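Local coordinates for DUF1611 domain-containing protein (Anabaena variabilis, PDB 2OBN) that is of unknown function but pairs a Rossmann-like domain with a P-loop domain of the NTPase type, and so may bind a nucleotide, at residues B[12-17]-B[38-43]; B[77-82]-B[108-113]; B[112-117]-B[130-135]; B[189-194]-B[202-207]. The protein carries 2 engineered substitutions. All coordinates share one frame; numbering follows the deposited sequence.

Contact 1. Residues B[12-17]-B[38-43]; sequences ILLHEG and VAVIDR
The guanidinium of Arg43 lies flat on His15, the two planes 24° apart, with NH1 set toward the rim of the imidazole, 3.3 Å from His15 CG. Over the opposite face stands the carbonyl O of Ile41, while Ile41 CG2 reaches NE2 of the histidine at 3.6 Å. His15 ND1 accepts the backbone N of Arg43 at 3.2 Å, close to the ring plane, and NE2 is hydrogen-bonded to Glu95, so both ring nitrogens are held and the ring is fixed in rotation. The Arg43 chain is extended to NE, but its CG sits between the backbone N and the carbonyl carbon (chi1 57°), which brings it back over the ring. An alanine at His15 would remove the ring, and would probably leave the Arg43 amide and Glu95 without their mate and the guanidinium free to swing.

Asp42 OD1 takes the Glu16 N at 2.8 Å from above the carboxylate plane. Behind this, Leu14 CD2 meets Val40 CG1 at 3.7 Å under Leu30 of helix 24-32, and parallel strands 10-13 and 37-41 pair, completing a beta-alpha-beta unit. The chemistry thus divides: ladder and apolar packing inside, side-chain acceptors holding backbone amides where the strands run out.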
# COMPACT_ATOMS: atom_id res chain seq x y z
N ILE B 12 8.03 27.22 -12.42
CA ILE B 12 7.03 26.31 -11.86
C ILE B 12 5.69 26.53 -12.56
O ILE B 12 5.17 27.66 -12.56
CB ILE B 12 6.84 26.53 -10.35
CG1 ILE B 12 8.18 26.41 -9.63
CG2 ILE B 12 5.80 25.53 -9.78
CD1 ILE B 12 8.07 26.64 -8.17
N LEU B 13 5.15 25.47 -13.16
CA LEU B 13 3.84 25.53 -13.79
C LEU B 13 2.88 25.53 -12.61
O LEU B 13 2.85 24.56 -11.85
CB LEU B 13 3.58 24.31 -14.69
CG LEU B 13 2.28 24.35 -15.50
CD1 LEU B 13 2.34 25.45 -16.57
CD2 LEU B 13 1.97 23.00 -16.14
N LEU B 14 2.14 26.62 -12.43
CA LEU B 14 1.29 26.75 -11.25
C LEU B 14 -0.05 27.44 -11.54
O LEU B 14 -0.56 28.15 -10.68
CB LEU B 14 2.09 27.49 -10.15
CG LEU B 14 1.70 27.49 -8.66
CD1 LEU B 14 1.40 26.12 -8.08
CD2 LEU B 14 2.80 28.15 -7.85
N HIS B 15 -0.61 27.20 -12.74
CA HIS B 15 -1.90 27.80 -13.13
C HIS B 15 -3.01 27.42 -12.17
O HIS B 15 -3.28 26.23 -11.98
CB HIS B 15 -2.36 27.37 -14.53
CG HIS B 15 -1.49 27.84 -15.64
ND1 HIS B 15 -1.37 29.17 -15.98
CD2 HIS B 15 -0.72 27.16 -16.52
CE1 HIS B 15 -0.54 29.29 -17.00
NE2 HIS B 15 -0.13 28.09 -17.34
N GLU B 16 -3.66 28.44 -11.59
CA GLU B 16 -4.76 28.26 -10.62
C GLU B 16 -4.35 27.70 -9.25
O GLU B 16 -5.19 27.60 -8.37
CB GLU B 16 -5.89 27.39 -11.19
CG GLU B 16 -6.42 27.86 -12.53
CD GLU B 16 -7.65 27.08 -12.98
OE1 GLU B 16 -7.61 25.82 -12.96
OE2 GLU B 16 -8.64 27.75 -13.36
N GLY B 17 -3.07 27.38 -9.06
CA GLY B 17 -2.60 26.84 -7.80
C GLY B 17 -1.90 27.81 -6.85
O GLY B 17 -1.64 27.44 -5.71
N VAL B 38 13.23 31.10 -11.00
CA VAL B 38 13.17 32.37 -11.74
C VAL B 38 11.78 32.81 -12.21
O VAL B 38 11.61 33.94 -12.67
CB VAL B 38 14.14 32.36 -12.97
CG1 VAL B 38 15.54 32.06 -12.51
CG2 VAL B 38 13.71 31.36 -14.06
N ALA B 39 10.80 31.92 -12.13
CA ALA B 39 9.43 32.28 -12.49
C ALA B 39 8.41 31.30 -11.95
O ALA B 39 8.69 30.12 -11.78
CB ALA B 39 9.28 32.41 -14.01
N VAL B 40 7.24 31.85 -11.64
CA VAL B 40 6.05 31.13 -11.23
C VAL B 40 5.05 31.41 -12.35
O VAL B 40 4.80 32.57 -12.68
CB VAL B 40 5.50 31.63 -9.89
CG1 VAL B 40 4.07 31.12 -9.66
CG2 VAL B 40 6.41 31.22 -8.74
N ILE B 41 4.50 30.35 -12.93
CA ILE B 41 3.59 30.48 -14.06
C ILE B 41 2.16 30.27 -13.59
O ILE B 41 1.77 29.15 -13.25
CB ILE B 41 3.96 29.48 -15.17
CG1 ILE B 41 5.37 29.79 -15.70
CG2 ILE B 41 2.96 29.55 -16.33
CD1 ILE B 41 6.00 28.64 -16.46
N ASP B 42 1.39 31.35 -13.56
CA ASP B 42 -0.02 31.30 -13.17
C ASP B 42 -0.77 32.49 -13.79
O ASP B 42 -0.58 33.63 -13.38
CB ASP B 42 -0.16 31.29 -11.64
CG ASP B 42 -1.61 31.15 -11.17
OD1 ASP B 42 -2.51 30.94 -12.00
OD2 ASP B 42 -1.84 31.23 -9.95
N ARG B 43 -1.60 32.18 -14.79
CA ARG B 43 -2.41 33.18 -15.52
C ARG B 43 -3.38 33.98 -14.64
O ARG B 43 -3.74 35.10 -14.99
CB ARG B 43 -3.17 32.51 -16.67
CG ARG B 43 -4.07 31.36 -16.27
CD ARG B 43 -4.81 30.78 -17.46
NE ARG B 43 -5.58 29.61 -17.04
CZ ARG B 43 -5.19 28.33 -17.15
NH1 ARG B 43 -4.04 27.97 -17.72
NH2 ARG B 43 -6.01 27.39 -16.70

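Contact 2. Residues B[77-82]-B[108-113]; sequences LVIGIA and NGLHTP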
# COMPACT_ATOMS: atom_id res chain seq x y z
N LEU B 77 11.03 23.13 -16.41
CA LEU B 77 9.65 23.43 -16.04
C LEU B 77 9.26 22.33 -15.08
O LEU B 77 9.34 21.15 -15.44
CB LEU B 77 8.71 23.40 -17.26
CG LEU B 77 7.25 23.72 -16.91
CD1 LEU B 77 7.10 25.18 -16.55
CD2 LEU B 77 6.29 23.35 -18.02
N VAL B 78 8.85 22.72 -13.87
CA VAL B 78 8.43 21.79 -12.83
C VAL B 78 6.92 21.90 -12.67
O VAL B 78 6.39 22.99 -12.40
CB VAL B 78 9.11 22.09 -11.47
CG1 VAL B 78 8.69 21.07 -10.41
CG2 VAL B 78 10.62 22.10 -11.61
N ILE B 79 6.22 20.78 -12.84
CA ILE B 79 4.77 20.75 -12.68
C ILE B 79 4.43 20.92 -11.18
O ILE B 79 4.73 20.05 -10.35
CB ILE B 79 4.11 19.46 -13.29
CG1 ILE B 79 4.39 19.38 -14.80
CG2 ILE B 79 2.60 19.46 -13.09
CD1 ILE B 79 3.88 18.10 -15.48
N GLY B 80 3.82 22.05 -10.85
CA GLY B 80 3.44 22.36 -9.48
C GLY B 80 1.95 22.33 -9.23
O GLY B 80 1.51 22.80 -8.19
N ILE B 81 1.18 21.78 -10.16
CA ILE B 81 -0.28 21.66 -10.02
C ILE B 81 -0.75 20.27 -10.39
O ILE B 81 -0.08 19.55 -11.11
CB ILE B 81 -1.08 22.69 -10.86
CG1 ILE B 81 -0.56 22.72 -12.31
CG2 ILE B 81 -1.02 24.06 -10.19
CD1 ILE B 81 -1.36 23.62 -13.26
N ALA B 82 -1.91 19.90 -9.87
CA ALA B 82 -2.48 18.60 -10.14
C ALA B 82 -3.99 18.73 -10.08
O ALA B 82 -4.53 19.28 -9.12
CB ALA B 82 -1.99 17.60 -9.13
N ASN B 108 8.08 16.11 -13.61
CA ASN B 108 6.71 15.65 -13.46
C ASN B 108 6.49 14.81 -12.19
O ASN B 108 7.01 13.71 -12.08
CB ASN B 108 6.35 14.80 -14.67
CG ASN B 108 4.96 14.21 -14.57
OD1 ASN B 108 4.06 14.86 -14.03
ND2 ASN B 108 4.77 12.99 -15.07
N GLY B 109 5.69 15.33 -11.27
CA GLY B 109 5.37 14.63 -10.04
C GLY B 109 4.02 13.91 -10.08
O GLY B 109 3.65 13.24 -9.13
N LEU B 110 3.29 14.06 -11.18
CA LEU B 110 1.99 13.44 -11.31
C LEU B 110 2.12 11.94 -11.45
O LEU B 110 3.19 11.45 -11.81
CB LEU B 110 1.27 13.99 -12.54
CG LEU B 110 0.99 15.48 -12.63
CD1 LEU B 110 0.27 15.74 -13.94
CD2 LEU B 110 0.15 15.95 -11.47
N HIS B 111 1.03 11.22 -11.16
CA HIS B 111 1.01 9.76 -11.28
C HIS B 111 1.21 9.32 -12.73
O HIS B 111 1.84 8.30 -12.98
CB HIS B 111 -0.31 9.16 -10.78
CG HIS B 111 -0.37 8.89 -9.30
ND1 HIS B 111 0.29 7.82 -8.71
CD2 HIS B 111 -1.08 9.47 -8.30
CE1 HIS B 111 0.02 7.79 -7.42
NE2 HIS B 111 -0.82 8.78 -7.15
N THR B 112 0.65 10.08 -13.68
CA THR B 112 0.76 9.74 -15.10
C THR B 112 2.17 10.07 -15.61
O THR B 112 2.60 11.23 -15.57
CB THR B 112 -0.28 10.52 -15.93
OG1 THR B 112 -1.61 10.23 -15.46
CG2 THR B 112 -0.18 10.16 -17.41
N PRO B 113 2.90 9.05 -16.11
CA PRO B 113 4.26 9.27 -16.60
C PRO B 113 4.30 9.97 -17.98
O PRO B 113 3.54 9.60 -18.88
CB PRO B 113 4.84 7.87 -16.69
CG PRO B 113 3.67 7.00 -16.92
CD PRO B 113 2.51 7.64 -16.23
O HOH W 1 4.30 17.59 -10.47
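Ile79 runs alongside Asn108, the two side chains pointing the same way, and its CD1 overlaps the amide of that residue, 3.6 Å from OD1. The other branch, CG2, faces Leu110 and comes within 4.3 Å of its CG. Leu110 in turn lays CD2 against Ala82, 3.6 Å from its CB, with the carbonyl O of Ile81 just as near to the same methyl. Leu96 of helix 92-101 packs on Ile79, and Ile88 packs on Leu110.

Strands 76-79 and 105-108 are parallel neighbours in the Rossmann-like sheet, and here, past their C-terminal ends, the two segments part. A water spans the opening: it donates to Ile79 O and accepts from Gly109 N at 2.8 Å. On the far side the loop is shaped by Asn108, whose CG is anti to the backbone N (chi1 177°), bringing the amide back over its own loop. OD1 receives Leu110 N at 3.1 Å, from above the carbonyl plane, which makes an Asx turn. ND2 gives a bond to Thr112 O at 2.8 Å, almost in the amide plane, and another to OD1 of Asp132 on the next strand. A leucine in place of Asn108 would lack both the acceptor and the donor, and would probably leave Leu110 N and Thr112 O without these partners and the loop less firmly shaped.

Contact 3. Residues B[112-117]-B[130-135]; sequences TPLANI and IWDVRK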
# COMPACT_ATOMS: atom_id res chain seq x y z
N THR B 112 0.65 10.08 -13.68
CA THR B 112 0.76 9.74 -15.10
C THR B 112 2.17 10.07 -15.61
O THR B 112 2.60 11.23 -15.57
CB THR B 112 -0.28 10.52 -15.93
OG1 THR B 112 -1.61 10.23 -15.46
CG2 THR B 112 -0.18 10.16 -17.41
N PRO B 113 2.90 9.05 -16.11
CA PRO B 113 4.26 9.27 -16.60
C PRO B 113 4.30 9.97 -17.98
O PRO B 113 3.54 9.60 -18.88
CB PRO B 113 4.84 7.87 -16.69
CG PRO B 113 3.67 7.00 -16.92
CD PRO B 113 2.51 7.64 -16.23
N LEU B 114 5.18 10.95 -18.12
CA LEU B 114 5.31 11.75 -19.33
C LEU B 114 6.58 11.52 -20.18
O LEU B 114 6.68 12.05 -21.29
CB LEU B 114 5.22 13.22 -18.95
CG LEU B 114 3.91 13.71 -18.34
CD1 LEU B 114 4.02 15.19 -17.96
CD2 LEU B 114 2.73 13.51 -19.28
N ALA B 115 7.53 10.75 -19.66
CA ALA B 115 8.82 10.51 -20.33
C ALA B 115 8.74 9.69 -21.62
O ALA B 115 9.62 9.80 -22.46
CB ALA B 115 9.81 9.86 -19.37
N ASN B 116 7.71 8.85 -21.76
CA ASN B 116 7.56 8.01 -22.95
C ASN B 116 6.33 8.33 -23.79
O ASN B 116 5.75 7.44 -24.40
CB ASN B 116 7.59 6.53 -22.54
CG ASN B 116 8.93 6.12 -21.98
OD1 ASN B 116 9.07 5.84 -20.79
ND2 ASN B 116 9.95 6.13 -22.84
N ILE B 117 5.95 9.60 -23.83
CA ILE B 117 4.85 10.04 -24.67
C ILE B 117 5.50 10.57 -25.95
O ILE B 117 6.24 11.56 -25.89
CB ILE B 117 3.97 11.08 -23.97
CG1 ILE B 117 3.26 10.40 -22.79
CG2 ILE B 117 2.98 11.72 -24.98
CD1 ILE B 117 2.27 11.23 -22.07
N ILE B 130 13.10 14.32 -19.27
CA ILE B 130 11.77 14.36 -18.64
C ILE B 130 11.83 13.40 -17.45
O ILE B 130 12.03 12.18 -17.62
CB ILE B 130 10.62 13.96 -19.60
CG1 ILE B 130 10.55 14.93 -20.79
CG2 ILE B 130 9.27 13.94 -18.84
CD1 ILE B 130 9.51 14.56 -21.85
N TRP B 131 11.68 13.95 -16.24
CA TRP B 131 11.72 13.17 -14.99
C TRP B 131 10.32 12.90 -14.37
O TRP B 131 9.64 13.83 -13.89
CB TRP B 131 12.66 13.84 -13.98
CG TRP B 131 12.79 13.14 -12.64
CD1 TRP B 131 12.73 11.80 -12.41
CD2 TRP B 131 13.11 13.75 -11.37
NE1 TRP B 131 12.92 11.54 -11.07
CE2 TRP B 131 13.17 12.72 -10.41
CE3 TRP B 131 13.33 15.07 -10.94
CZ2 TRP B 131 13.44 12.95 -9.06
CZ3 TRP B 131 13.60 15.31 -9.59
CH2 TRP B 131 13.65 14.26 -8.66
N ASP B 132 9.93 11.63 -14.39
CA ASP B 132 8.69 11.16 -13.79
C ASP B 132 9.07 10.73 -12.39
O ASP B 132 9.51 9.59 -12.15
CB ASP B 132 8.08 10.00 -14.60
CG ASP B 132 7.64 10.43 -15.99
OD1 ASP B 132 7.11 11.56 -16.13
OD2 ASP B 132 7.78 9.64 -16.94
N VAL B 133 8.91 11.68 -11.47
CA VAL B 133 9.28 11.52 -10.08
C VAL B 133 8.63 10.31 -9.42
O VAL B 133 9.28 9.61 -8.66
CB VAL B 133 8.92 12.80 -9.27
CG1 VAL B 133 9.22 12.63 -7.76
CG2 VAL B 133 9.64 14.02 -9.86
N ARG B 134 7.36 10.06 -9.74
CA ARG B 134 6.65 8.93 -9.14
C ARG B 134 7.06 7.52 -9.61
O ARG B 134 6.52 6.55 -9.11
CB ARG B 134 5.13 9.13 -9.20
CG ARG B 134 4.57 9.86 -7.99
CD ARG B 134 3.13 10.25 -8.20
NE ARG B 134 2.43 10.59 -6.96
CZ ARG B 134 1.44 11.48 -6.86
NH1 ARG B 134 1.06 12.24 -7.88
NH2 ARG B 134 0.84 11.68 -5.70
N LYS B 135 8.00 7.40 -10.53
CA LYS B 135 8.44 6.08 -11.00
C LYS B 135 9.01 5.27 -9.83
O LYS B 135 9.81 5.78 -9.05
CB LYS B 135 9.46 6.21 -12.14
CG LYS B 135 9.84 4.89 -12.79
CD LYS B 135 10.77 5.11 -13.99
CE LYS B 135 11.22 3.78 -14.58
NZ LYS B 135 11.99 3.96 -15.86
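The carboxylate of Asp132 meets two successive backbone amides with its two oxygens. OD2 uses its syn lone pair for Ala115 N at 2.9 Å; OD1 is also met on the syn side, by Leu114 N at 2.8 Å, though 34° out of the carboxylate plane and with a nearly straight N-H (172°). Two methyl or methylene carbons crowd OD2: Ala115 CB at 3.2 Å and Pro113 CB at 3.4 Å. The CB of Asp132 points toward the loop, and with CG anti to the carbonyl carbon (chi1 -66°) the carboxylate meets the two amides. Trp131, whose CB points away from the loop, has Val133 CG2 over the centre of one face of its indole; it packs on Val194 of helix 191-197.

Two residues before the aspartate, Ile130 lies on the same side of its strand. Its CG2 passes 3.7 Å from Ala115 N, and its CD1 stands 3.8 Å from Leu114 O. The Leu114 side chain packs on Trp93 and Leu96 of helix 92-101. A type I turn from Leu114 then leads to Ile117, the N-cap of helix 118-121. This is an edge of the Rossmann-like sheet, where last strand 130-132 holds the connecting loop through a side-chain carboxylate.

Contact 4. Residues B[189-194]-B[202-207]; sequences TGQTGV and ALDAVR
Thr189 comes first, its carbonyl O accepting Leu203 N at 3.0 Å, with the donor 52° out of the carbonyl plane. A water extends the link, donating to the same oxygen and accepting from Asp204 N at 3.0 Å. Leu203 CB also lies close to Thr189 O, at 3.5 Å. The hydroxyl of Thr189 turns elsewhere, to Glu232 O and Gln234.

At Gly190, the N-cap of the following helix, the CA atoms come closest, 4.1 Å to Ala202 CA. Gln191 begins the helix: its N sits 4.0 Å from Ala202 CB, and its side chain folds round (chi1 70°, chi2 -73°) so that Gln191 OE1 ends 4.3 Å from Asp204 OD2, two acceptors with no bond. That carboxylate is paired with Arg134 in a salt bridge. One turn on, Val194 N bonds back to Gly190 O, and its CG2 packs on Ala202 N at 4.0 Å.

The 3-10 turn 203-205 drives Leu203 in among helices 208-222 and 245-252, while backbone bonds from Asp204 and Val206 reach the second subunit. Helix 191-197, following strand 184-187 of the P-loop domain, leans on helix 24-32 of the Rossmann-like half, so the contact lies between the two domains and partly in the subunit interface.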
# COMPACT_ATOMS: atom_id res chain seq x y z
N THR B 189 9.41 10.95 1.22
CA THR B 189 8.53 9.83 0.94
C THR B 189 7.35 10.19 -0.03
O THR B 189 6.43 9.37 -0.23
CB THR B 189 7.94 9.33 2.24
OG1 THR B 189 7.22 10.39 2.86
CG2 THR B 189 9.05 8.85 3.18
N GLY B 190 7.39 11.38 -0.63
CA GLY B 190 6.37 11.82 -1.59
C GLY B 190 7.05 12.59 -2.71
O GLY B 190 8.24 12.93 -2.60
N GLN B 191 6.32 12.85 -3.79
CA GLN B 191 6.91 13.54 -4.98
C GLN B 191 7.50 14.93 -4.65
O GLN B 191 8.60 15.28 -5.11
CB GLN B 191 5.92 13.62 -6.17
CG GLN B 191 4.68 14.54 -6.05
CD GLN B 191 3.63 13.99 -5.12
OE1 GLN B 191 3.72 12.84 -4.68
NE2 GLN B 191 2.62 14.79 -4.82
N THR B 192 6.78 15.70 -3.83
CA THR B 192 7.26 17.02 -3.40
C THR B 192 8.56 16.89 -2.64
O THR B 192 9.53 17.59 -2.93
CB THR B 192 6.25 17.72 -2.48
OG1 THR B 192 5.00 17.87 -3.17
CG2 THR B 192 6.75 19.09 -2.06
N GLY B 193 8.57 15.99 -1.66
CA GLY B 193 9.76 15.77 -0.85
C GLY B 193 10.93 15.33 -1.70
O GLY B 193 12.05 15.77 -1.47
N VAL B 194 10.67 14.44 -2.66
CA VAL B 194 11.72 13.95 -3.56
C VAL B 194 12.22 15.07 -4.47
O VAL B 194 13.41 15.14 -4.74
CB VAL B 194 11.24 12.74 -4.38
CG1 VAL B 194 12.27 12.33 -5.43
CG2 VAL B 194 10.92 11.56 -3.46
N ALA B 202 8.74 8.20 -3.84
CA ALA B 202 7.35 8.62 -3.89
C ALA B 202 6.52 7.37 -3.56
O ALA B 202 6.06 6.67 -4.45
CB ALA B 202 6.99 9.15 -5.26
N LEU B 203 6.37 7.12 -2.26
CA LEU B 203 5.72 5.90 -1.77
C LEU B 203 4.32 5.61 -2.28
O LEU B 203 3.98 4.44 -2.48
CB LEU B 203 5.69 5.92 -0.24
CG LEU B 203 5.20 4.66 0.47
CD1 LEU B 203 6.11 3.49 0.16
CD2 LEU B 203 5.13 4.90 1.97
N ASP B 204 3.50 6.64 -2.53
CA ASP B 204 2.11 6.39 -2.97
C ASP B 204 1.98 5.83 -4.38
O ASP B 204 0.89 5.40 -4.78
CB ASP B 204 1.20 7.60 -2.74
CG ASP B 204 1.47 8.77 -3.69
OD1 ASP B 204 2.28 8.67 -4.63
OD2 ASP B 204 0.84 9.82 -3.48
N ALA B 205 3.08 5.85 -5.13
CA ALA B 205 3.16 5.27 -6.47
C ALA B 205 3.86 3.91 -6.46
O ALA B 205 4.06 3.32 -7.53
CB ALA B 205 3.90 6.22 -7.38
N VAL B 206 4.28 3.43 -5.29
CA VAL B 206 4.92 2.11 -5.18
C VAL B 206 3.83 1.04 -5.06
O VAL B 206 2.78 1.27 -4.43
CB VAL B 206 5.88 2.03 -3.97
CG1 VAL B 206 6.48 0.61 -3.83
CG2 VAL B 206 7.00 3.05 -4.09
N ARG B 207 4.07 -0.12 -5.67
CA ARG B 207 3.10 -1.23 -5.57
C ARG B 207 3.02 -1.68 -4.12
O ARG B 207 4.03 -1.67 -3.41
CB ARG B 207 3.52 -2.41 -6.47
CG ARG B 207 3.38 -2.13 -7.96
CD ARG B 207 4.09 -3.20 -8.78
NE ARG B 207 5.54 -3.04 -8.74
CZ ARG B 207 6.41 -3.81 -9.39
NH1 ARG B 207 6.00 -4.84 -10.12
NH2 ARG B 207 7.71 -3.57 -9.30
O HOH W 2 4.06 9.28 -1.12

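How the contacts relate
From the N terminus, contact 1 closes the loop that runs through helix 24-32, and contact 2 the longer one through helix 92-101. They lie side by side in one sheet, with Leu13 bonded through its backbone to Val78 and Gly80. Contact 3 begins on Thr112 and Pro113, where contact 2 ends, and closes the short loop around helix 118-121; Asn108 and Trp131 join the two as strand neighbours. Contact 4 follows in the P-loop domain, closing a loop over the rest of helix 191-197. None nests inside or crosses another. Arg134 of contact 3 reaches across to contact 4 and ties the two domains together.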